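Local coordinates for hypothetical protein Atu3615 (Agrobacterium tumefaciens str. C58, PDB 1ZNP), which is of unknown function but belongs to the DUF985 family of the cupin superfamily, whose members fold as small beta barrels, at residues H54-D60 / S132-A136; A61-Y67 / P99-A105; A69-I73 / F117-G121. All blocks are in the same frame, centred on the assembly; numbering follows the deposited sequence.

Interaction 1. Residues H54-D60 / S132-A136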
loop_
_atom_site.group_PDB
_atom_site.type_symbol
_atom_site.label_atom_id
_atom_site.label_comp_id
_atom_site.label_asym_id
_atom_site.label_seq_id
_atom_site.Cartn_x
_atom_site.Cartn_y
_atom_site.Cartn_z
ATOM N N HIS A 54 -7.671 -12.861 10.268
ATOM C CA HIS A 54 -8.980 -12.523 9.717
ATOM C C HIS A 54 -9.328 -11.043 9.824
ATOM O O HIS A 54 -8.720 -10.316 10.607
ATOM C CB HIS A 54 -10.060 -13.371 10.395
ATOM C CG HIS A 54 -9.958 -14.834 10.087
ATOM N ND1 HIS A 54 -8.827 -15.575 10.356
ATOM C CD2 HIS A 54 -10.838 -15.688 9.510
ATOM C CE1 HIS A 54 -9.013 -16.820 9.954
ATOM N NE2 HIS A 54 -10.225 -16.916 9.438
ATOM N N TRP A 55 -10.300 -10.611 9.020
ATOM C CA TRP A 55 -10.755 -9.222 8.993
ATOM C C TRP A 55 -11.263 -8.745 10.349
ATOM O O TRP A 55 -12.121 -9.384 10.965
ATOM C CB TRP A 55 -11.879 -9.027 7.971
ATOM C CG TRP A 55 -11.464 -9.036 6.527
ATOM C CD1 TRP A 55 -11.741 -10.004 5.612
ATOM C CD2 TRP A 55 -10.772 -7.993 5.811
ATOM N NE1 TRP A 55 -11.277 -9.633 4.367
ATOM C CE2 TRP A 55 -10.677 -8.407 4.459
ATOM C CE3 TRP A 55 -10.227 -6.753 6.178
ATOM C CZ2 TRP A 55 -10.063 -7.628 3.475
ATOM C CZ3 TRP A 55 -9.611 -5.971 5.191
ATOM C CH2 TRP A 55 -9.537 -6.418 3.855
ATOM N N HIS A 56 -10.746 -7.606 10.797
ATOM C CA HIS A 56 -11.137 -7.036 12.078
ATOM C C HIS A 56 -10.711 -5.579 12.102
ATOM O O HIS A 56 -10.024 -5.106 11.190
ATOM C CB HIS A 56 -10.423 -7.758 13.217
ATOM C CG HIS A 56 -8.934 -7.609 13.167
ATOM N ND1 HIS A 56 -8.153 -8.253 12.231
ATOM C CD2 HIS A 56 -8.091 -6.834 13.892
ATOM C CE1 HIS A 56 -6.894 -7.882 12.381
ATOM N NE2 HIS A 56 -6.830 -7.021 13.381
ATOM N N ARG A 57 -11.109 -4.875 13.155
ATOM C CA ARG A 57 -10.726 -3.484 13.299
ATOM C C ARG A 57 -10.669 -3.064 14.767
ATOM O O ARG A 57 -11.351 -3.638 15.623
ATOM C CB ARG A 57 -11.687 -2.567 12.519
ATOM C CG ARG A 57 -13.081 -2.479 13.090
ATOM C CD ARG A 57 -14.058 -1.806 12.127
ATOM N NE ARG A 57 -15.431 -2.192 12.457
ATOM C CZ ARG A 57 -16.141 -1.710 13.478
ATOM N NH1 ARG A 57 -15.640 -0.794 14.294
ATOM N NH2 ARG A 57 -17.353 -2.179 13.708
ATOM N N VAL A 58 -9.807 -2.083 15.036
ATOM C CA VAL A 58 -9.643 -1.512 16.355
ATOM C C VAL A 58 -10.393 -0.196 16.186
ATOM O O VAL A 58 -9.932 0.709 15.489
ATOM C CB VAL A 58 -8.158 -1.282 16.666
ATOM C CG1 VAL A 58 -7.999 -0.749 18.067
ATOM C CG2 VAL A 58 -7.387 -2.593 16.497
ATOM N N THR A 59 -11.561 -0.113 16.818
ATOM C CA THR A 59 -12.449 1.038 16.687
ATOM C C THR A 59 -11.971 2.428 17.043
ATOM O O THR A 59 -12.322 3.388 16.361
ATOM C CB THR A 59 -13.773 0.824 17.472
ATOM O OG1 THR A 59 -13.502 0.810 18.880
ATOM C CG2 THR A 59 -14.438 -0.490 17.070
ATOM N N ASP A 60 -11.164 2.556 18.087
ATOM C CA ASP A 60 -10.744 3.880 18.532
ATOM C C ASP A 60 -9.256 4.113 18.704
ATOM O O ASP A 60 -8.837 4.933 19.523
ATOM C CB ASP A 60 -11.442 4.176 19.846
ATOM C CG ASP A 60 -11.343 3.009 20.827
ATOM O OD1 ASP A 60 -12.304 2.798 21.589
ATOM O OD2 ASP A 60 -10.306 2.311 20.842
ATOM N N SER A 132 -12.754 -2.658 22.312
ATOM C CA SER A 132 -12.663 -1.821 21.117
ATOM C C SER A 132 -12.161 -2.675 19.952
ATOM O O SER A 132 -11.477 -2.196 19.044
ATOM C CB SER A 132 -11.701 -0.662 21.364
ATOM O OG SER A 132 -12.194 0.159 22.404
ATOM N N PHE A 133 -12.515 -3.952 20.007
ATOM C CA PHE A 133 -12.121 -4.931 19.014
ATOM C C PHE A 133 -13.382 -5.503 18.385
ATOM O O PHE A 133 -14.317 -5.882 19.088
ATOM C CB PHE A 133 -11.349 -6.045 19.701
ATOM C CG PHE A 133 -10.796 -7.068 18.767
ATOM C CD1 PHE A 133 -9.605 -6.828 18.079
ATOM C CD2 PHE A 133 -11.459 -8.279 18.569
ATOM C CE1 PHE A 133 -9.075 -7.772 17.205
ATOM C CE2 PHE A 133 -10.943 -9.236 17.692
ATOM C CZ PHE A 133 -9.741 -8.982 17.006
ATOM N N VAL A 134 -13.412 -5.555 17.060
ATOM C CA VAL A 134 -14.561 -6.094 16.351
ATOM C C VAL A 134 -14.109 -6.824 15.106
ATOM O O VAL A 134 -13.268 -6.328 14.350
ATOM C CB VAL A 134 -15.531 -5.002 15.901
ATOM C CG1 VAL A 134 -16.743 -5.646 15.243
ATOM C CG2 VAL A 134 -15.938 -4.145 17.074
HETATM N N MSE A 135 -14.680 -7.998 14.882
HETATM C CA MSE A 135 -14.336 -8.787 13.712
HETATM C C MSE A 135 -15.497 -8.836 12.748
HETATM O O MSE A 135 -16.643 -8.582 13.126
HETATM C CB MSE A 135 -13.970 -10.205 14.124
HETATM C CG MSE A 135 -12.709 -10.269 14.929
HETATM SE SE MSE A 135 -12.354 -12.049 15.487
HETATM C CE MSE A 135 -11.782 -12.774 13.773
ATOM N N ALA A 136 -15.191 -9.153 11.497
ATOM C CA ALA A 136 -16.228 -9.273 10.485
ATOM C C ALA A 136 -16.728 -10.707 10.546
ATOM O O ALA A 136 -16.039 -11.585 11.059
ATOM C CB ALA A 136 -15.657 -8.975 9.111
HETATM O O HOH W 1 -12.854 -12.130 10.491
#
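Arg57 and Val134 form the central hydrogen-bonded pair of a short antiparallel ladder, each backbone amide reaching the other's carbonyl: Arg57 N to Val134 O at 2.9 Å and Val134 N to Arg57 O at 3.2 Å. The ladder continues at both ends, through Thr59 N to Ser132 O and through Ala136 N to Trp55 O. The last bond is straight (170°), but its donor stands above the carbonyl plane, and a water also donates to Trp55 O at 2.9 Å, bridging more loosely to Ala136 O. Beyond Thr59, Ser132 OG gives its proton to Asp60 OD1 (2.8 Å) on the syn side of the carboxylate, while Asp60 OD2 forms a salt bridge with Arg37. The His56 ring bonds within its own segment, ND1 to His54 O (2.7 Å), with the acceptor close to the ring plane; CG lies between the backbone N and the carbonyl carbon (chi1 63°), which folds the ring back to this oxygen. Its other flank, CD2, lies 3.6 Å from Phe133 CE1, the ring planes 30° apart and offset so far that they hardly overlap. Alongside Val134, the Arg57 chain sets one guanidinium face over Val134 CB. This two-stranded ribbon lies beside strand 108-113: His56 joins its backbone to Gln109, Arg57 and Ala136 touch Trp108, and Trp55 meets Trp140 edge-to-face.

Interaction 2. Residues A61-Y67 / P99-A105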
loop_
_atom_site.group_PDB
_atom_site.type_symbol
_atom_site.label_atom_id
_atom_site.label_comp_id
_atom_site.label_asym_id
_atom_site.label_seq_id
_atom_site.Cartn_x
_atom_site.Cartn_y
_atom_site.Cartn_z
ATOM N N ALA A 61 -8.450 3.400 17.935
ATOM C CA ALA A 61 -7.018 3.573 18.053
ATOM C C ALA A 61 -6.330 3.137 16.783
ATOM O O ALA A 61 -6.814 2.249 16.079
ATOM C CB ALA A 61 -6.494 2.772 19.228
ATOM N N VAL A 62 -5.208 3.798 16.512
ATOM C CA VAL A 62 -4.357 3.540 15.371
ATOM C C VAL A 62 -3.398 2.391 15.715
ATOM O O VAL A 62 -2.775 2.372 16.783
ATOM C CB VAL A 62 -3.501 4.781 15.050
ATOM C CG1 VAL A 62 -2.450 4.445 13.998
ATOM C CG2 VAL A 62 -4.391 5.916 14.584
ATOM N N GLU A 63 -3.269 1.443 14.804
ATOM C CA GLU A 63 -2.373 0.334 15.024
ATOM C C GLU A 63 -1.251 0.367 13.992
ATOM O O GLU A 63 -1.495 0.538 12.802
ATOM C CB GLU A 63 -3.141 -0.982 14.933
ATOM C CG GLU A 63 -2.253 -2.208 15.070
ATOM C CD GLU A 63 -3.025 -3.438 15.496
ATOM O OE1 GLU A 63 -4.141 -3.644 14.975
ATOM O OE2 GLU A 63 -2.506 -4.197 16.346
ATOM N N VAL A 64 -0.014 0.232 14.449
ATOM C CA VAL A 64 1.105 0.229 13.534
ATOM C C VAL A 64 1.770 -1.146 13.536
ATOM O O VAL A 64 2.111 -1.687 14.599
ATOM C CB VAL A 64 2.150 1.278 13.927
ATOM C CG1 VAL A 64 3.334 1.211 12.965
ATOM C CG2 VAL A 64 1.510 2.665 13.944
ATOM N N TRP A 65 1.949 -1.700 12.341
ATOM C CA TRP A 65 2.580 -3.005 12.185
ATOM C C TRP A 65 4.080 -2.861 11.947
ATOM O O TRP A 65 4.522 -1.951 11.248
ATOM C CB TRP A 65 1.936 -3.769 11.021
ATOM C CG TRP A 65 0.566 -4.326 11.319
ATOM C CD1 TRP A 65 -0.550 -3.625 11.678
ATOM C CD2 TRP A 65 0.163 -5.701 11.229
ATOM N NE1 TRP A 65 -1.622 -4.476 11.814
ATOM C CE2 TRP A 65 -1.213 -5.755 11.546
ATOM C CE3 TRP A 65 0.833 -6.892 10.910
ATOM C CZ2 TRP A 65 -1.931 -6.950 11.553
ATOM C CZ3 TRP A 65 0.117 -8.083 10.918
ATOM C CH2 TRP A 65 -1.253 -8.101 11.237
ATOM N N HIS A 66 4.859 -3.758 12.547
ATOM C CA HIS A 66 6.316 -3.730 12.412
ATOM C C HIS A 66 6.832 -5.123 12.063
ATOM O O HIS A 66 6.524 -6.099 12.760
ATOM C CB HIS A 66 6.973 -3.270 13.724
ATOM C CG HIS A 66 6.399 -2.003 14.284
ATOM N ND1 HIS A 66 5.210 -1.969 14.985
ATOM C CD2 HIS A 66 6.850 -0.728 14.253
ATOM C CE1 HIS A 66 4.958 -0.730 15.364
ATOM N NE2 HIS A 66 5.938 0.041 14.934
ATOM N N TYR A 67 7.617 -5.214 10.993
ATOM C CA TYR A 67 8.173 -6.487 10.566
ATOM C C TYR A 67 9.418 -6.831 11.377
ATOM O O TYR A 67 10.278 -5.974 11.563
ATOM C CB TYR A 67 8.535 -6.434 9.080
ATOM C CG TYR A 67 9.458 -7.552 8.666
ATOM C CD1 TYR A 67 10.846 -7.433 8.812
ATOM C CD2 TYR A 67 8.946 -8.758 8.190
ATOM C CE1 TYR A 67 11.700 -8.492 8.496
ATOM C CE2 TYR A 67 9.787 -9.819 7.868
ATOM C CZ TYR A 67 11.162 -9.685 8.027
ATOM O OH TYR A 67 11.975 -10.763 7.746
ATOM N N PRO A 99 8.781 -2.119 6.184
ATOM C CA PRO A 99 8.697 -2.869 7.439
ATOM C C PRO A 99 7.798 -2.201 8.469
ATOM O O PRO A 99 7.668 -2.670 9.589
ATOM C CB PRO A 99 10.152 -2.941 7.896
ATOM C CG PRO A 99 10.689 -1.590 7.461
ATOM C CD PRO A 99 10.064 -1.399 6.073
ATOM N N GLN A 100 7.179 -1.100 8.081
ATOM C CA GLN A 100 6.296 -0.380 8.990
ATOM C C GLN A 100 5.113 0.118 8.191
ATOM O O GLN A 100 5.293 0.708 7.136
ATOM C CB GLN A 100 7.026 0.807 9.614
ATOM C CG GLN A 100 6.293 1.435 10.770
ATOM C CD GLN A 100 6.962 2.700 11.242
ATOM O OE1 GLN A 100 6.619 3.801 10.802
ATOM N NE2 GLN A 100 7.938 2.554 12.129
ATOM N N VAL A 101 3.909 -0.151 8.682
ATOM C CA VAL A 101 2.691 0.302 8.012
ATOM C C VAL A 101 1.648 0.711 9.057
ATOM O O VAL A 101 1.420 0.011 10.057
ATOM C CB VAL A 101 2.124 -0.778 7.061
ATOM C CG1 VAL A 101 2.179 -2.120 7.722
ATOM C CG2 VAL A 101 0.697 -0.453 6.693
ATOM N N ILE A 102 1.031 1.861 8.800
ATOM C CA ILE A 102 0.055 2.458 9.690
ATOM C C ILE A 102 -1.399 2.198 9.370
ATOM O O ILE A 102 -1.939 2.781 8.441
ATOM C CB ILE A 102 0.214 3.988 9.731
ATOM C CG1 ILE A 102 1.593 4.352 10.267
ATOM C CG2 ILE A 102 -0.872 4.604 10.578
ATOM C CD1 ILE A 102 2.676 4.108 9.265
ATOM N N VAL A 103 -2.047 1.349 10.159
ATOM C CA VAL A 103 -3.451 1.098 9.934
ATOM C C VAL A 103 -4.195 2.174 10.721
ATOM O O VAL A 103 -4.145 2.205 11.952
ATOM C CB VAL A 103 -3.880 -0.294 10.448
ATOM C CG1 VAL A 103 -5.348 -0.546 10.089
ATOM C CG2 VAL A 103 -2.976 -1.373 9.856
ATOM N N PRO A 104 -4.869 3.094 10.021
ATOM C CA PRO A 104 -5.602 4.146 10.721
ATOM C C PRO A 104 -6.712 3.559 11.600
ATOM O O PRO A 104 -7.093 2.401 11.440
ATOM C CB PRO A 104 -6.121 5.025 9.579
ATOM C CG PRO A 104 -6.262 4.075 8.458
ATOM C CD PRO A 104 -5.025 3.223 8.564
ATOM N N ALA A 105 -7.213 4.365 12.529
ATOM C CA ALA A 105 -8.254 3.942 13.459
ATOM C C ALA A 105 -9.584 3.569 12.808
ATOM O O ALA A 105 -10.024 4.194 11.845
ATOM C CB ALA A 105 -8.475 5.018 14.512
HETATM O O HOH W 2 -6.569 0.691 13.525
#
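Trp65 and Val101 pair across two neighbouring antiparallel strands of the cupin barrel, joined by Trp65 N to Val101 O (2.9 Å) and Val101 N to Trp65 O. Glu63 and Val103 repeat this two-bond pairing, Val103 N to Glu63 O being the shorter at 2.8 Å, and Tyr67 N to Pro99 O closes the ladder. Side chains of the hydrogen-bonded pairs share the buried face. There Trp65 CB meets Val101 CG1 at 3.7 Å, and the pyrrole side of the indole, at CD1, lies alongside Val103 CG2 at 3.8 Å. That methyl is placed beside the backbone N of Val103, on the flank facing Trp65. Leu75 and Leu89 add to this apolar layer.

The face carrying Val64, Ile102, His66 and Gln100 is more open to solvent, though some contacts there are as close as those inside. Val64 sends one methyl, CG2, alongside Ile102 CG1 (4.0 Å) and the other, CG1, obliquely to Gln100 CG (3.7 Å). Looser is the His66 end: the extended Gln100 chain runs beside it, its amide turned 73° from the imidazole plane and NE2 4.1 Å from His66 CD2. At the end of the ladder a water lies within hydrogen-bonding distance of both Ala61 O and Pro104 O.

Backbone bonds thus supply the polar link between these strands, while side chains meet across it mainly by apolar contact. The two polar groups on the buried face find a common partner elsewhere: Gln109 accepts from Trp65 NE1 and donates to Glu63 OE1, consistent with a fixed polar cluster inside the barrel.

Interaction 3. Residues A69-I73 / F117-G121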
loop_
_atom_site.group_PDB
_atom_site.type_symbol
_atom_site.label_atom_id
_atom_site.label_comp_id
_atom_site.label_asym_id
_atom_site.label_seq_id
_atom_site.Cartn_x
_atom_site.Cartn_y
_atom_site.Cartn_z
ATOM N N ALA A 69 10.813 -10.604 11.548
ATOM C CA ALA A 69 11.481 -11.762 10.972
ATOM C C ALA A 69 10.548 -12.611 10.126
ATOM O O ALA A 69 9.321 -12.463 10.183
ATOM C CB ALA A 69 12.061 -12.602 12.090
ATOM N N GLY A 70 11.137 -13.517 9.349
ATOM C CA GLY A 70 10.347 -14.376 8.493
ATOM C C GLY A 70 10.063 -13.735 7.143
ATOM O O GLY A 70 10.664 -12.719 6.780
ATOM N N ALA A 71 9.142 -14.344 6.408
ATOM C CA ALA A 71 8.739 -13.881 5.090
ATOM C C ALA A 71 7.920 -12.604 5.199
ATOM O O ALA A 71 7.407 -12.276 6.269
ATOM C CB ALA A 71 7.902 -14.977 4.388
ATOM N N PRO A 72 7.799 -11.852 4.096
ATOM C CA PRO A 72 6.999 -10.629 4.210
ATOM C C PRO A 72 5.536 -10.980 4.407
ATOM O O PRO A 72 5.155 -12.149 4.354
ATOM C CB PRO A 72 7.258 -9.912 2.885
ATOM C CG PRO A 72 7.611 -11.038 1.939
ATOM C CD PRO A 72 8.489 -11.915 2.796
ATOM N N ILE A 73 4.717 -9.966 4.630
ATOM C CA ILE A 73 3.298 -10.171 4.837
ATOM C C ILE A 73 2.480 -9.308 3.891
ATOM O O ILE A 73 2.936 -8.270 3.419
ATOM C CB ILE A 73 2.897 -9.826 6.310
ATOM C CG1 ILE A 73 2.826 -11.105 7.147
ATOM C CG2 ILE A 73 1.573 -9.051 6.352
ATOM C CD1 ILE A 73 2.451 -10.869 8.597
ATOM N N PHE A 117 6.359 -18.264 7.905
ATOM C CA PHE A 117 5.951 -17.482 9.058
ATOM C C PHE A 117 6.476 -16.066 8.989
ATOM O O PHE A 117 7.425 -15.767 8.271
ATOM C CB PHE A 117 6.453 -18.111 10.361
ATOM C CG PHE A 117 7.923 -17.908 10.602
ATOM C CD1 PHE A 117 8.838 -18.904 10.277
ATOM C CD2 PHE A 117 8.397 -16.706 11.117
ATOM C CE1 PHE A 117 10.213 -18.706 10.460
ATOM C CE2 PHE A 117 9.767 -16.497 11.301
ATOM C CZ PHE A 117 10.679 -17.507 10.970
ATOM N N THR A 118 5.841 -15.208 9.771
ATOM C CA THR A 118 6.230 -13.824 9.882
ATOM C C THR A 118 5.979 -13.414 11.328
ATOM O O THR A 118 4.867 -13.550 11.847
ATOM C CB THR A 118 5.415 -12.893 8.953
ATOM O OG1 THR A 118 5.580 -13.299 7.588
ATOM C CG2 THR A 118 5.899 -11.450 9.093
ATOM N N LEU A 119 7.040 -12.948 11.972
ATOM C CA LEU A 119 6.977 -12.470 13.338
ATOM C C LEU A 119 6.866 -10.955 13.194
ATOM O O LEU A 119 7.692 -10.331 12.538
ATOM C CB LEU A 119 8.283 -12.787 14.076
ATOM C CG LEU A 119 8.307 -12.793 15.607
ATOM C CD1 LEU A 119 9.624 -12.229 16.099
ATOM C CD2 LEU A 119 7.156 -11.985 16.166
ATOM N N VAL A 120 5.850 -10.359 13.799
ATOM C CA VAL A 120 5.710 -8.925 13.728
ATOM C C VAL A 120 5.414 -8.339 15.096
ATOM O O VAL A 120 5.188 -9.055 16.075
ATOM C CB VAL A 120 4.562 -8.502 12.778
ATOM C CG1 VAL A 120 4.796 -9.040 11.379
ATOM C CG2 VAL A 120 3.238 -9.010 13.304
ATOM N N GLY A 121 5.426 -7.014 15.139
ATOM C CA GLY A 121 5.101 -6.288 16.340
ATOM C C GLY A 121 3.941 -5.375 15.985
ATOM O O GLY A 121 3.800 -4.959 14.826
#
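Ala69 and Leu119 form a hydrogen-bonded antiparallel pair where the chain of the cupin barrel turns a corner from strand 63-68 towards strand 73-78, with strand 117-124 alongside. Leu119 N reaches Ala69 O at 2.9 Å, and Ala69 N returns a longer bond to Leu119 O at 3.3 Å. One step on, Gly70 and Thr118 make a non-hydrogen-bonded pair, and Ala71 N then bonds to Phe117 O (2.9 Å).

Thr118 can be followed outward. Its CB already faces two partners, Ala71 O and Ile73 CD1. From there the branches part. OG1 sits beside the backbone N, opposite the carbonyl carbon (chi1 -59°), and from this position donates to Ala71 O in a hydrogen bond whose very short length is doubtful; it also lies near Ile73 CG1. Ser113 OG is its second hydrogen-bonding partner, so the buried hydroxyl is held by two groups. CG2, on the other branch, has two neighbours as well: Ala71 O at 3.3 Å and the terminal methyl of Ile73, CD1, at 3.5 Å. The two side chains meet at a slant, Ile73 CD1 reaching on to Val120 CG1 at 4.1 Å. Both branches of the threonine thus touch the turning backbone as well as Ile73, which Leu47 also contacts.

Phe117 works from another side. With CG placed between its backbone N and carbonyl carbon (chi1 75°), the side chain brings the ring back against Gly70, with CE2 nearest, while Ile10 of helix 7-14 packs on it as well. Gly70 adopts a positive phi (87°). With no CB to collide with Phe117 O, it lets the two chains come close: its CA lies 3.2 Å from Phe117 O and 3.6 Å from Phe117 CE2.

In the fold
Interactions 2 and 3 belong to the same sheet, since strands 63-68 and 117-124 are neighbours in it: His66 O probably accepts from Gly121 N, and the Trp65 ring packs on Val120. Interaction 1 is a separate two-strand ribbon, touching interaction 2 where Val58 CG2 meets Glu63 OE1. Interactions 1 and 3 lie on opposite sides of the chain's centre, their own centres about 21 Å apart. Interaction 2, a ladder of five backbone bonds, has one face toward solvent and one buried, with Trp65, Val101, Val103 and Gln109-bound Glu63. Interaction 1 buries only His56, Val58 and Ser132 and adds a serine-aspartate bond; interaction 3 buries Thr118, Ile73 and Val120 at a corner, with a threonine-to-backbone bond.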